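Local coordinates for neurotrypsin (Mus musculus, PDB 6H8M), which is a secreted, multidomain serine protease with a role in neuronal plasticity, represented here by its third scavenger receptor cysteine-rich (SRCR) domain, at residues K38-Q46 against V73-L82; V9-R18 against A59-P67. All blocks are in the same frame, centred on the assembly; numbering follows the deposited sequence.

The two contacts fasten loops of this SRCR domain in different ways. Interaction 1 packs helix 37-46 against the chain leaving strand 68-74; it is partly buried, joins apolar side chains and a cystine to a row of hydrogen bonds onto loop backbone, and covers about 700 Å². Interaction 2, at the surface and roughly half as large, sets one phenylalanine on a glycine-bearing corner beside a salt-bridged arginine. Their centres lie about 18 Å apart on opposite sides of the chain's centre, yet both reach the same five-stranded sheet, and their segments alternate along the sequence.

Interaction 1: K38-Q46 against V73-L82; sequences KHAAVICRQ and VKCTGNEKAL
One nitrogen of Arg45 holds two carbonyls of the loop: NH1 donates to Glu79 O at 2.6 Å and to Gly77 O at 2.9 Å, both acceptors lying at the edge of the guanidinium, near its plane. NH2 adds a weak bond to Gly77 O. With CG opposite the backbone N (chi1 -175°) and chi2 extended, the chain carries CD along Lys80 CA, and the bend at chi3 (-57°) then turns the guanidinium toward the two carbonyls. At the end of the helix Gln46 OE1 accepts from Leu82 N (3.1 Å), while its NE2 is taken by Phe4 O. His39 closes the other end, its NE2 giving a hydrogen to Val73 O (2.8 Å) from above the carbonyl plane; Thr36 N holds ND1, so both ring nitrogens are engaged. Cys75 CB lies over one face of this ring, 4.1 Å from its centroid. Between these polar ends, Val42 pushes CG2 toward Cys75 SG and the Glu79 side chain, and CG1 against the backbone of Ala81. The Glu79 carboxylate turns back to receive Thr76 N and Gly77 N, bracing the loop from within. A helix tied by Cys44-Cys105 to strand 102-105, packed on a loop held by Cys75-Cys85, is characteristic of the SRCR fold.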
loop_
_atom_site.group_PDB
_atom_site.type_symbol
_atom_site.label_atom_id
_atom_site.label_comp_id
_atom_site.label_asym_id
_atom_site.label_seq_id
_atom_site.Cartn_x
_atom_site.Cartn_y
_atom_site.Cartn_z
ATOM N N LYS A 38 3.724 9.504 -1.606
ATOM C CA LYS A 38 2.584 10.035 -0.815
ATOM C C LYS A 38 1.778 8.852 -0.254
ATOM O O LYS A 38 1.456 8.898 0.941
ATOM C CB LYS A 38 1.717 10.932 -1.703
ATOM C CG LYS A 38 2.432 12.133 -2.306
ATOM C CD LYS A 38 1.515 13.033 -3.105
ATOM C CE LYS A 38 2.157 14.346 -3.504
ATOM N NZ LYS A 38 3.115 14.178 -4.622
ATOM N N HIS A 39 1.496 7.821 -1.063
ATOM C CA HIS A 39 0.827 6.649 -0.540
ATOM C C HIS A 39 1.629 5.979 0.558
ATOM O O HIS A 39 1.074 5.549 1.601
ATOM C CB HIS A 39 0.490 5.681 -1.686
ATOM C CG HIS A 39 -0.329 6.315 -2.756
ATOM N ND1 HIS A 39 0.219 7.124 -3.737
ATOM C CD2 HIS A 39 -1.648 6.250 -3.011
ATOM C CE1 HIS A 39 -0.750 7.645 -4.491
ATOM N NE2 HIS A 39 -1.917 7.088 -4.096
ATOM N N ALA A 40 2.931 5.830 0.343
ATOM C CA ALA A 40 3.783 5.222 1.297
ATOM C C ALA A 40 3.801 5.990 2.613
ATOM O O ALA A 40 3.717 5.316 3.699
ATOM C CB ALA A 40 5.199 5.093 0.787
ATOM N N ALA A 41 3.758 7.323 2.542
ATOM C CA ALA A 41 3.730 8.166 3.756
ATOM C C ALA A 41 2.473 7.834 4.570
ATOM O O ALA A 41 2.545 7.697 5.826
ATOM C CB ALA A 41 3.833 9.665 3.426
ATOM N N VAL A 42 1.336 7.639 3.893
ATOM C CA VAL A 42 0.111 7.441 4.551
ATOM C C VAL A 42 0.082 6.044 5.213
ATOM O O VAL A 42 -0.291 5.889 6.363
ATOM C CB VAL A 42 -1.094 7.621 3.616
ATOM C CG1 VAL A 42 -2.404 7.169 4.284
ATOM C CG2 VAL A 42 -1.208 9.064 3.149
ATOM N N ILE A 43 0.510 5.029 4.479
ATOM C CA ILE A 43 0.580 3.692 5.086
ATOM C C ILE A 43 1.482 3.687 6.306
ATOM O O ILE A 43 1.107 3.128 7.383
ATOM C CB ILE A 43 1.087 2.698 4.020
ATOM C CG1 ILE A 43 0.106 2.555 2.863
ATOM C CG2 ILE A 43 1.404 1.351 4.686
ATOM C CD1 ILE A 43 -1.240 2.032 3.250
ATOM N N CYS A 44 2.684 4.245 6.160
ATOM C CA CYS A 44 3.650 4.264 7.213
ATOM C C CYS A 44 3.164 5.069 8.439
ATOM O O CYS A 44 3.335 4.624 9.607
ATOM C CB CYS A 44 4.979 4.780 6.681
ATOM S SG CYS A 44 5.710 3.598 5.486
ATOM N N ARG A 45 2.465 6.181 8.185
ATOM C CA ARG A 45 1.848 7.006 9.242
ATOM C C ARG A 45 0.812 6.184 10.016
ATOM O O ARG A 45 0.823 6.165 11.213
ATOM C CB ARG A 45 1.286 8.316 8.655
ATOM C CG ARG A 45 0.736 9.297 9.694
ATOM C CD ARG A 45 0.359 10.654 9.089
ATOM N NE ARG A 45 1.434 11.338 8.391
ATOM C CZ ARG A 45 1.523 11.499 7.073
ATOM N NH1 ARG A 45 0.545 11.127 6.251
ATOM N NH2 ARG A 45 2.625 12.035 6.578
ATOM N N GLN A 46 -0.071 5.471 9.326
ATOM C CA GLN A 46 -1.072 4.687 9.962
ATOM C C GLN A 46 -0.425 3.594 10.840
ATOM O O GLN A 46 -0.981 3.284 11.912
ATOM C CB GLN A 46 -2.069 4.107 8.974
ATOM C CG GLN A 46 -3.244 3.434 9.681
ATOM C CD GLN A 46 -4.195 2.654 8.818
ATOM O OE1 GLN A 46 -4.499 3.011 7.698
ATOM N NE2 GLN A 46 -4.806 1.660 9.408
ATOM N N VAL A 73 -5.845 4.413 -5.650
ATOM C CA VAL A 73 -5.993 5.223 -4.473
ATOM C C VAL A 73 -5.393 6.587 -4.808
ATOM O O VAL A 73 -4.325 6.576 -5.423
ATOM C CB VAL A 73 -5.235 4.540 -3.311
ATOM C CG1 VAL A 73 -5.344 5.320 -2.020
ATOM C CG2 VAL A 73 -5.684 3.103 -3.102
ATOM N N LYS A 74 -6.069 7.690 -4.445
ATOM C CA LYS A 74 -5.530 9.054 -4.520
ATOM C C LYS A 74 -5.273 9.552 -3.096
ATOM O O LYS A 74 -6.152 9.548 -2.288
ATOM C CB LYS A 74 -6.477 10.026 -5.229
ATOM C CG LYS A 74 -5.856 11.373 -5.598
ATOM C CD LYS A 74 -6.716 12.228 -6.537
ATOM C CE LYS A 74 -6.164 13.622 -6.719
ATOM N NZ LYS A 74 -6.731 14.299 -7.913
ATOM N N CYS A 75 -4.020 9.872 -2.786
ATOM C CA CYS A 75 -3.589 10.356 -1.462
ATOM C C CYS A 75 -2.939 11.732 -1.723
ATOM O O CYS A 75 -2.179 11.887 -2.697
ATOM C CB CYS A 75 -2.577 9.393 -0.801
ATOM S SG CYS A 75 -3.272 7.812 -0.157
ATOM N N THR A 76 -3.155 12.706 -0.836
ATOM C CA THR A 76 -2.318 13.920 -0.807
ATOM C C THR A 76 -0.933 13.608 -0.212
ATOM O O THR A 76 0.019 14.238 -0.592
ATOM C CB THR A 76 -2.967 15.031 0.022
ATOM O OG1 THR A 76 -2.856 14.596 1.386
ATOM C CG2 THR A 76 -4.387 15.334 -0.405
ATOM N N GLY A 77 -0.835 12.589 0.686
ATOM C CA GLY A 77 0.389 12.323 1.426
ATOM C C GLY A 77 0.316 12.732 2.878
ATOM O O GLY A 77 1.144 12.290 3.699
ATOM N N ASN A 78 -0.721 13.499 3.228
ATOM C CA ASN A 78 -0.885 14.061 4.546
ATOM C C ASN A 78 -1.843 13.246 5.424
ATOM O O ASN A 78 -1.931 13.531 6.596
ATOM C CB ASN A 78 -1.363 15.519 4.445
ATOM C CG ASN A 78 -0.337 16.368 3.734
ATOM O OD1 ASN A 78 0.851 16.154 3.935
ATOM N ND2 ASN A 78 -0.762 17.276 2.865
ATOM N N GLU A 79 -2.553 12.265 4.855
ATOM C CA GLU A 79 -3.623 11.543 5.581
ATOM C C GLU A 79 -2.999 10.744 6.722
ATOM O O GLU A 79 -1.839 10.263 6.610
ATOM C CB GLU A 79 -4.380 10.600 4.641
ATOM C CG GLU A 79 -5.121 11.289 3.512
ATOM C CD GLU A 79 -4.420 11.612 2.207
ATOM O OE1 GLU A 79 -3.181 11.568 2.130
ATOM O OE2 GLU A 79 -5.128 11.904 1.244
ATOM N N LYS A 80 -3.770 10.573 7.808
ATOM C CA LYS A 80 -3.330 9.804 8.965
ATOM C C LYS A 80 -3.647 8.328 8.733
ATOM O O LYS A 80 -3.223 7.498 9.498
ATOM C CB LYS A 80 -3.976 10.318 10.261
ATOM C CG LYS A 80 -3.323 11.575 10.844
ATOM C CD LYS A 80 -4.053 12.128 12.062
ATOM C CE LYS A 80 -3.693 13.566 12.373
ATOM N NZ LYS A 80 -4.354 14.025 13.618
ATOM N N ALA A 81 -4.453 8.017 7.719
ATOM C CA ALA A 81 -4.946 6.629 7.566
ATOM C C ALA A 81 -5.376 6.428 6.122
ATOM O O ALA A 81 -5.887 7.347 5.486
ATOM C CB ALA A 81 -6.079 6.332 8.501
ATOM N N LEU A 82 -5.179 5.200 5.634
ATOM C CA LEU A 82 -5.477 4.841 4.262
ATOM C C LEU A 82 -6.951 5.142 3.958
ATOM O O LEU A 82 -7.256 5.614 2.850
ATOM C CB LEU A 82 -5.207 3.352 4.078
ATOM C CG LEU A 82 -5.476 2.826 2.669
ATOM C CD1 LEU A 82 -4.667 3.568 1.641
ATOM C CD2 LEU A 82 -5.208 1.330 2.632
#

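Interaction 2: V9-R18 against A59-P67; sequences VDGENKKEGR and AYFGEGKGP
Phe61 lies flat on the backbone of Gly17, whose CA sits over one face of the ring, 3.6 Å from the centroid and 19° off the normal, a CH-pi contact. The neighbouring Tyr60 points its CD2 edge at the centre of the opposite face, so the phenyl group is held between glycine and tyrosine. Glu16 crosses the Phe61 side chain at about a right angle, its carboxylate turned 51° from the ring plane and OE2 3.6 Å from CE1. The same OE2 accepts from Glu12 N (2.8 Å), which fixes the carboxylate beside the ring. Arg18 approaches the next part of the loop differently: bent at chi3 (60°), it presents one guanidinium face to Glu63 C and Gly64 CA, with NE 3.3 Å from that CA. A side chain on Gly64 would clash here. NH1 makes a weak bond to Gly62 O, and NH1 and NH2 both grip Asp10 OD2, at 3.0 and 3.3 Å, from the same face of the carboxylate. A leucine in place of Arg18 would probably leave the Asp10 carboxylate without its mate and the Gly62 carbonyl without this donor. Arg18 NH2 also pairs with Glu20. The contact thus ties the loop between strands 53-56 and 68-74 to the connection between strands 6-10 and 18-23, which turns its corner at Gly17, while Glu16 and Phe61 both touch Ile104 on strand 102-105.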
loop_
_atom_site.group_PDB
_atom_site.type_symbol
_atom_site.label_atom_id
_atom_site.label_comp_id
_atom_site.label_asym_id
_atom_site.label_seq_id
_atom_site.Cartn_x
_atom_site.Cartn_y
_atom_site.Cartn_z
ATOM N N VAL A 9 3.999 -7.360 4.555
ATOM C CA VAL A 9 4.386 -8.767 4.441
ATOM C C VAL A 9 5.602 -8.907 3.527
ATOM O O VAL A 9 5.784 -8.172 2.566
ATOM C CB VAL A 9 3.188 -9.557 3.847
ATOM C CG1 VAL A 9 3.464 -11.077 3.833
ATOM C CG2 VAL A 9 1.919 -9.280 4.650
ATOM N N ASP A 10 6.485 -9.874 3.856
ATOM C CA ASP A 10 7.568 -10.306 2.967
ATOM C C ASP A 10 8.723 -9.293 2.854
ATOM O O ASP A 10 9.553 -9.459 1.950
ATOM C CB ASP A 10 7.076 -10.679 1.570
ATOM C CG ASP A 10 6.350 -11.991 1.492
ATOM O OD1 ASP A 10 6.581 -12.838 2.352
ATOM O OD2 ASP A 10 5.594 -12.175 0.564
ATOM N N GLY A 11 8.802 -8.351 3.768
ATOM C CA GLY A 11 9.927 -7.434 3.919
ATOM C C GLY A 11 11.062 -8.081 4.684
ATOM O O GLY A 11 10.891 -9.077 5.292
ATOM N N GLU A 12 12.216 -7.432 4.674
ATOM C CA GLU A 12 13.401 -7.953 5.469
ATOM C C GLU A 12 13.218 -7.630 6.945
ATOM O O GLU A 12 13.902 -8.152 7.761
ATOM C CB GLU A 12 14.685 -7.374 4.887
ATOM C CG GLU A 12 14.949 -7.898 3.488
ATOM C CD GLU A 12 16.407 -8.260 3.218
ATOM O OE1 GLU A 12 17.257 -8.045 4.128
ATOM O OE2 GLU A 12 16.695 -8.769 2.102
ATOM N N ASN A 13 12.380 -6.666 7.294
ATOM C CA ASN A 13 12.078 -6.287 8.670
ATOM C C ASN A 13 10.632 -5.760 8.706
ATOM O O ASN A 13 9.979 -5.641 7.666
ATOM C CB ASN A 13 13.070 -5.248 9.217
ATOM C CG ASN A 13 13.120 -4.055 8.280
ATOM O OD1 ASN A 13 12.195 -3.269 8.201
ATOM N ND2 ASN A 13 14.209 -3.903 7.553
ATOM N N LYS A 14 10.140 -5.396 9.893
ATOM C CA LYS A 14 8.705 -5.130 10.058
ATOM C C LYS A 14 8.365 -3.747 9.506
ATOM O O LYS A 14 7.202 -3.469 9.348
ATOM C CB LYS A 14 8.291 -5.235 11.527
ATOM C CG LYS A 14 8.977 -4.257 12.454
ATOM C CD LYS A 14 8.606 -4.470 13.942
ATOM C CE LYS A 14 9.436 -3.605 14.867
ATOM N NZ LYS A 14 9.512 -2.211 14.356
ATOM N N LYS A 15 9.362 -2.933 9.140
ATOM C CA LYS A 15 9.130 -1.595 8.634
ATOM C C LYS A 15 9.017 -1.537 7.115
ATOM O O LYS A 15 8.830 -0.455 6.610
ATOM C CB LYS A 15 10.260 -0.654 9.082
ATOM C CG LYS A 15 10.148 -0.233 10.525
ATOM C CD LYS A 15 11.123 0.884 10.866
ATOM C CE LYS A 15 11.401 0.963 12.360
ATOM N NZ LYS A 15 11.990 2.273 12.713
ATOM N N GLU A 16 9.011 -2.677 6.395
ATOM C CA GLU A 16 8.859 -2.643 4.970
ATOM C C GLU A 16 8.170 -3.936 4.516
ATOM O O GLU A 16 8.062 -4.894 5.235
ATOM C CB GLU A 16 10.217 -2.569 4.290
ATOM C CG GLU A 16 11.045 -3.837 4.467
ATOM C CD GLU A 16 12.399 -3.861 3.772
ATOM O OE1 GLU A 16 12.959 -2.787 3.557
ATOM O OE2 GLU A 16 12.875 -4.968 3.471
ATOM N N GLY A 17 7.527 -3.864 3.365
ATOM C CA GLY A 17 6.988 -5.055 2.733
ATOM C C GLY A 17 5.822 -4.725 1.801
ATOM O O GLY A 17 5.494 -3.519 1.602
ATOM N N ARG A 18 5.178 -5.775 1.280
ATOM C CA ARG A 18 3.973 -5.613 0.426
ATOM C C ARG A 18 2.803 -5.221 1.339
ATOM O O ARG A 18 2.628 -5.875 2.386
ATOM C CB ARG A 18 3.673 -6.921 -0.312
ATOM C CG ARG A 18 2.443 -6.864 -1.207
ATOM C CD ARG A 18 2.160 -8.191 -1.883
ATOM N NE ARG A 18 1.913 -9.260 -0.926
ATOM C CZ ARG A 18 2.855 -10.044 -0.413
ATOM N NH1 ARG A 18 4.118 -9.880 -0.768
ATOM N NH2 ARG A 18 2.532 -10.989 0.450
ATOM N N ALA A 59 5.302 -5.547 -7.248
ATOM C CA ALA A 59 5.502 -6.727 -6.427
ATOM C C ALA A 59 6.977 -6.871 -6.047
ATOM O O ALA A 59 7.599 -7.969 -6.088
ATOM C CB ALA A 59 5.031 -7.987 -7.148
ATOM N N TYR A 60 7.534 -5.788 -5.505
ATOM C CA TYR A 60 8.961 -5.701 -5.180
ATOM C C TYR A 60 9.357 -6.736 -4.158
ATOM O O TYR A 60 10.409 -7.312 -4.363
ATOM C CB TYR A 60 9.252 -4.289 -4.609
ATOM C CG TYR A 60 10.687 -4.067 -4.247
ATOM C CD1 TYR A 60 11.567 -3.596 -5.210
ATOM C CD2 TYR A 60 11.128 -4.236 -2.964
ATOM C CE1 TYR A 60 12.904 -3.404 -4.873
ATOM C CE2 TYR A 60 12.466 -4.012 -2.610
ATOM C CZ TYR A 60 13.356 -3.649 -3.594
ATOM O OH TYR A 60 14.647 -3.396 -3.316
ATOM N N PHE A 61 8.525 -6.921 -3.133
ATOM C CA PHE A 61 8.727 -7.891 -2.124
ATOM C C PHE A 61 8.114 -9.259 -2.457
ATOM O O PHE A 61 8.149 -10.136 -1.576
ATOM C CB PHE A 61 8.138 -7.378 -0.804
ATOM C CG PHE A 61 8.786 -6.100 -0.303
ATOM C CD1 PHE A 61 10.060 -6.064 0.230
ATOM C CD2 PHE A 61 8.135 -4.883 -0.459
ATOM C CE1 PHE A 61 10.620 -4.867 0.669
ATOM C CE2 PHE A 61 8.724 -3.715 -0.029
ATOM C CZ PHE A 61 9.966 -3.681 0.493
ATOM N N GLY A 62 7.550 -9.435 -3.640
ATOM C CA GLY A 62 6.828 -10.653 -3.887
ATOM C C GLY A 62 5.382 -10.347 -4.135
ATOM O O GLY A 62 4.829 -9.299 -3.715
ATOM N N GLU A 63 4.748 -11.280 -4.833
ATOM C CA GLU A 63 3.344 -11.140 -5.181
ATOM C C GLU A 63 2.515 -11.581 -4.014
ATOM O O GLU A 63 2.792 -12.618 -3.390
ATOM C CB GLU A 63 2.987 -11.952 -6.437
ATOM C CG GLU A 63 3.738 -11.457 -7.687
ATOM C CD GLU A 63 3.290 -12.080 -8.999
ATOM O OE1 GLU A 63 2.236 -12.715 -8.966
ATOM O OE2 GLU A 63 3.906 -11.802 -10.064
ATOM N N GLY A 64 1.370 -10.942 -3.848
ATOM C CA GLY A 64 0.382 -11.437 -2.852
ATOM C C GLY A 64 -0.568 -12.429 -3.526
ATOM O O GLY A 64 -0.310 -12.825 -4.661
ATOM N N LYS A 65 -1.512 -12.932 -2.765
ATOM C CA LYS A 65 -2.523 -13.835 -3.360
ATOM C C LYS A 65 -3.901 -13.360 -2.905
ATOM O O LYS A 65 -3.993 -12.479 -2.034
ATOM C CB LYS A 65 -2.207 -15.285 -3.021
ATOM C CG LYS A 65 -2.044 -15.618 -1.559
ATOM C CD LYS A 65 -1.144 -16.840 -1.359
ATOM C CE LYS A 65 -0.669 -17.002 0.075
ATOM N NZ LYS A 65 -1.735 -16.687 1.064
ATOM N N GLY A 66 -4.954 -13.919 -3.499
ATOM C CA GLY A 66 -6.296 -13.485 -3.057
ATOM C C GLY A 66 -6.691 -12.154 -3.699
ATOM O O GLY A 66 -6.237 -11.872 -4.799
ATOM N N PRO A 67 -7.636 -11.391 -3.109
ATOM C CA PRO A 67 -8.213 -10.248 -3.781
ATOM C C PRO A 67 -7.209 -9.115 -3.914
ATOM O O PRO A 67 -6.315 -8.976 -3.062
ATOM C CB PRO A 67 -9.409 -9.803 -2.942
ATOM C CG PRO A 67 -9.500 -10.795 -1.818
ATOM C CD PRO A 67 -8.277 -11.676 -1.823
#